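PDB 5THE: uncharacterized protein from Vanderwaltozyma polyspora, which probably binds guide and target RNA as a budding-yeast Argonaute, of which this chain is the C-terminal lobe with its Piwi domain. Local coordinates for residues V346-F351 / H453-Y458. Numbering follows the deposited sequence.
Sequences VSVDQF and HYWCLY
The ring of F351 carries L457 on one face and its own segment's V348 on the other, while its rim is turned to the indole of W455. On the first face, L457 CD2 makes a CH-pi contact, 3.8 Å from the F351 ring centroid and 25° off the normal. Over the centre of the opposite face lies the backbone atom V348 CA, 3.7 Å above the ring plane. W455 receives the edge of F351: the planes meet at 62° in a T-shaped stack, with F351 CE2 3.3 Å from W455 CD2 and F351 CZ 3.6 Å from W455 CD1. Across the indole, its other face is taken by the imidazole of H453, whose NE2 is hydrogen-bonded to D436.

Alternate residues of strand 453-458 face the same way, and this puts W455 and L457 side by side before F351. CG of F351 stands anti to its carbonyl carbon (chi1 -75°), which carries the ring from the first turn of helix 351-373 over to the strand. The turn leading into that helix closes through F351 N to V348 O, 3.2 Å, and so brings V348 beneath the ring; its CG2 grazes the indole at W455 CZ2, 4.4 Å away. Each residue type suits its place: phenylalanine offers a flat face to a methyl and a hydrogen-bearing rim to a pi cloud, tryptophan has a broad face for that rim, and leucine's branched end lays a methyl, CD2, over the face of F351. L457 also rests on A387 and V355, and with Y458 it forms a classic beta bulge against strand 383-389.

In the RNase H-like Piwi fold, the contact thus joins the helix start to a sheet strand and rests on dispersion and weak ring electrostatics, with no polar pair between the segments, so its geometry probably depends mainly on how closely the side chains fit.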
ATOM      1  N   VAL A 346     -14.584   5.814   2.475  1.00 33.60           N
ATOM      2  CA  VAL A 346     -15.822   6.336   1.906  1.00 42.62           C
ATOM      3  C   VAL A 346     -17.024   5.740   2.629  1.00 41.11           C
ATOM      4  O   VAL A 346     -17.030   4.559   2.992  1.00 48.85           O
ATOM      5  CB  VAL A 346     -15.903   6.070   0.386  1.00 46.67           C
ATOM      6  CG1 VAL A 346     -15.929   4.571   0.093  1.00 48.86           C
ATOM      7  CG2 VAL A 346     -17.110   6.774  -0.208  1.00 45.90           C
ATOM      8  N   SER A 347     -18.044   6.574   2.842  1.00 40.08           N
ATOM      9  CA  SER A 347     -19.291   6.153   3.456  1.00 45.00           C
ATOM     10  C   SER A 347     -20.252   5.667   2.382  1.00 36.67           C
ATOM     11  O   SER A 347     -20.197   6.093   1.225  1.00 41.15           O
ATOM     12  CB  SER A 347     -19.936   7.300   4.241  1.00 50.48           C
ATOM     13  OG  SER A 347     -18.988   7.992   5.038  1.00 56.70           O
ATOM     14  N   VAL A 348     -21.146   4.771   2.784  1.00 30.84           N
ATOM     15  CA  VAL A 348     -22.160   4.253   1.875  1.00 35.62           C
ATOM     16  C   VAL A 348     -22.996   5.381   1.278  1.00 36.28           C
ATOM     17  O   VAL A 348     -23.354   5.345   0.092  1.00 31.95           O
ATOM     18  CB  VAL A 348     -23.033   3.230   2.615  1.00 38.71           C
ATOM     19  CG1 VAL A 348     -24.220   2.827   1.767  1.00 34.23           C
ATOM     20  CG2 VAL A 348     -22.180   2.029   2.990  1.00 45.43           C
ATOM     21  N   ASP A 349     -23.324   6.402   2.077  1.00 29.86           N
ATOM     22  CA  ASP A 349     -24.172   7.455   1.530  1.00 36.09           C
ATOM     23  C   ASP A 349     -23.424   8.367   0.575  1.00 31.02           C
ATOM     24  O   ASP A 349     -24.057   9.192  -0.086  1.00 36.14           O
ATOM     25  CB  ASP A 349     -24.825   8.280   2.647  1.00 49.26           C
ATOM     26  CG  ASP A 349     -23.901   8.535   3.809  1.00 64.49           C
ATOM     27  OD1 ASP A 349     -22.689   8.714   3.584  1.00 70.01           O
ATOM     28  OD2 ASP A 349     -24.395   8.561   4.954  1.00 73.31           O
ATOM     29  N   GLN A 350     -22.110   8.209   0.447  1.00 31.69           N
ATOM     30  CA  GLN A 350     -21.325   8.996  -0.491  1.00 32.59           C
ATOM     31  C   GLN A 350     -21.122   8.303  -1.839  1.00 26.09           C
ATOM     32  O   GLN A 350     -20.528   8.905  -2.740  1.00 30.86           O
ATOM     33  CB  GLN A 350     -19.975   9.338   0.143  1.00 38.77           C
ATOM     34  CG  GLN A 350     -20.080  10.260   1.365  1.00 48.76           C
ATOM     35  CD  GLN A 350     -20.695  11.633   1.047  1.00 65.93           C
ATOM     36  OE1 GLN A 350     -20.791  12.048  -0.116  1.00 64.85           O
ATOM     37  NE2 GLN A 350     -21.106  12.346   2.093  1.00 72.82           N
ATOM     38  N   PHE A 351     -21.611   7.067  -1.998  1.00 28.24           N
ATOM     39  CA  PHE A 351     -21.327   6.288  -3.202  1.00 30.06           C
ATOM     40  C   PHE A 351     -21.762   7.029  -4.460  1.00 35.01           C
ATOM     41  O   PHE A 351     -21.039   7.046  -5.465  1.00 25.51           O
ATOM     42  CB  PHE A 351     -22.036   4.931  -3.146  1.00 31.33           C
ATOM     43  CG  PHE A 351     -21.401   3.941  -2.216  1.00 34.63           C
ATOM     44  CD1 PHE A 351     -20.204   4.225  -1.576  1.00 32.18           C
ATOM     45  CD2 PHE A 351     -22.006   2.709  -1.990  1.00 36.55           C
ATOM     46  CE1 PHE A 351     -19.625   3.293  -0.727  1.00 33.03           C
ATOM     47  CE2 PHE A 351     -21.432   1.771  -1.142  1.00 30.20           C
ATOM     48  CZ  PHE A 351     -20.243   2.060  -0.515  1.00 28.72           C
ATOM     49  N   HIS A 453     -15.547  -5.227   3.020  1.00 23.90           N
ATOM     50  CA  HIS A 453     -16.801  -5.039   2.293  1.00 25.07           C
ATOM     51  C   HIS A 453     -16.520  -4.232   1.025  1.00 23.23           C
ATOM     52  O   HIS A 453     -16.049  -3.092   1.101  1.00 24.23           O
ATOM     53  CB  HIS A 453     -17.841  -4.340   3.179  1.00 24.43           C
ATOM     54  CG  HIS A 453     -19.252  -4.522   2.702  1.00 22.60           C
ATOM     55  ND1 HIS A 453     -20.345  -4.083   3.414  1.00 23.11           N
ATOM     56  CD2 HIS A 453     -19.741  -5.098   1.576  1.00 25.75           C
ATOM     57  CE1 HIS A 453     -21.450  -4.381   2.750  1.00 27.11           C
ATOM     58  NE2 HIS A 453     -21.111  -4.994   1.630  1.00 30.56           N
ATOM     59  N   TYR A 454     -16.785  -4.836  -0.132  1.00 21.66           N
ATOM     60  CA  TYR A 454     -16.506  -4.247  -1.428  1.00 21.91           C
ATOM     61  C   TYR A 454     -17.807  -3.873  -2.117  1.00 24.63           C
ATOM     62  O   TYR A 454     -18.796  -4.608  -2.033  1.00 22.71           O
ATOM     63  CB  TYR A 454     -15.768  -5.214  -2.351  1.00 19.31           C
ATOM     64  CG  TYR A 454     -14.420  -5.700  -1.911  1.00 22.00           C
ATOM     65  CD1 TYR A 454     -14.294  -6.799  -1.063  1.00 25.41           C
ATOM     66  CD2 TYR A 454     -13.261  -5.101  -2.394  1.00 22.23           C
ATOM     67  CE1 TYR A 454     -13.042  -7.265  -0.688  1.00 25.99           C
ATOM     68  CE2 TYR A 454     -12.010  -5.555  -2.023  1.00 25.33           C
ATOM     69  CZ  TYR A 454     -11.901  -6.643  -1.179  1.00 28.77           C
ATOM     70  OH  TYR A 454     -10.642  -7.104  -0.814  1.00 29.80           O
ATOM     71  N   TRP A 455     -17.780  -2.769  -2.850  1.00 20.48           N
ATOM     72  CA  TRP A 455     -18.871  -2.418  -3.745  1.00 24.68           C
ATOM     73  C   TRP A 455     -18.299  -2.078  -5.111  1.00 25.40           C
ATOM     74  O   TRP A 455     -17.409  -1.236  -5.215  1.00 23.51           O
ATOM     75  CB  TRP A 455     -19.670  -1.231  -3.208  1.00 25.91           C
ATOM     76  CG  TRP A 455     -20.155  -1.393  -1.788  1.00 33.46           C
ATOM     77  CD1 TRP A 455     -19.390  -1.422  -0.638  1.00 40.55           C
ATOM     78  CD2 TRP A 455     -21.509  -1.499  -1.366  1.00 34.84           C
ATOM     79  NE1 TRP A 455     -20.198  -1.556   0.469  1.00 37.87           N
ATOM     80  CE2 TRP A 455     -21.504  -1.599   0.050  1.00 34.09           C
ATOM     81  CE3 TRP A 455     -22.731  -1.516  -2.042  1.00 32.08           C
ATOM     82  CZ2 TRP A 455     -22.674  -1.726   0.792  1.00 47.07           C
ATOM     83  CZ3 TRP A 455     -23.898  -1.641  -1.297  1.00 46.31           C
ATOM     84  CH2 TRP A 455     -23.860  -1.744   0.107  1.00 52.19           C
ATOM     85  N   CYS A 456     -18.807  -2.720  -6.156  1.00 24.14           N
ATOM     86  CA  CYS A 456     -18.583  -2.198  -7.495  1.00 24.31           C
ATOM     87  C   CYS A 456     -19.586  -1.067  -7.714  1.00 27.48           C
ATOM     88  O   CYS A 456     -20.793  -1.312  -7.811  1.00 27.31           O
ATOM     89  CB  CYS A 456     -18.735  -3.282  -8.554  1.00 23.76           C
ATOM     90  SG  CYS A 456     -18.458  -2.611 -10.233  1.00 27.52           S
ATOM     91  N   LEU A 457     -19.092   0.170  -7.765  1.00 24.00           N
ATOM     92  CA  LEU A 457     -19.942   1.342  -7.930  1.00 27.97           C
ATOM     93  C   LEU A 457     -20.116   1.738  -9.389  1.00 29.90           C
ATOM     94  O   LEU A 457     -21.077   2.445  -9.724  1.00 24.51           O
ATOM     95  CB  LEU A 457     -19.351   2.528  -7.164  1.00 26.50           C
ATOM     96  CG  LEU A 457     -19.107   2.386  -5.653  1.00 27.65           C
ATOM     97  CD1 LEU A 457     -18.615   3.706  -5.057  1.00 25.18           C
ATOM     98  CD2 LEU A 457     -20.368   1.935  -4.956  1.00 19.89           C
ATOM     99  N   TYR A 458     -19.213   1.304 -10.265  1.00 24.19           N
ATOM    100  CA  TYR A 458     -19.251   1.722 -11.659  1.00 23.99           C
ATOM    101  C   TYR A 458     -18.409   0.750 -12.458  1.00 27.96           C
ATOM    102  O   TYR A 458     -17.335   0.357 -12.015  1.00 29.27           O
ATOM    103  CB  TYR A 458     -18.710   3.139 -11.848  1.00 22.60           C
ATOM    104  CG  TYR A 458     -19.193   3.806 -13.116  1.00 27.07           C
ATOM    105  CD1 TYR A 458     -20.531   4.146 -13.261  1.00 34.24           C
ATOM    106  CD2 TYR A 458     -18.314   4.123 -14.163  1.00 30.53           C
ATOM    107  CE1 TYR A 458     -20.996   4.781 -14.412  1.00 39.48           C
ATOM    108  CE2 TYR A 458     -18.774   4.766 -15.329  1.00 30.36           C
ATOM    109  CZ  TYR A 458     -20.123   5.087 -15.436  1.00 38.90           C
ATOM    110  OH  TYR A 458     -20.635   5.717 -16.553  1.00 45.68           O
TER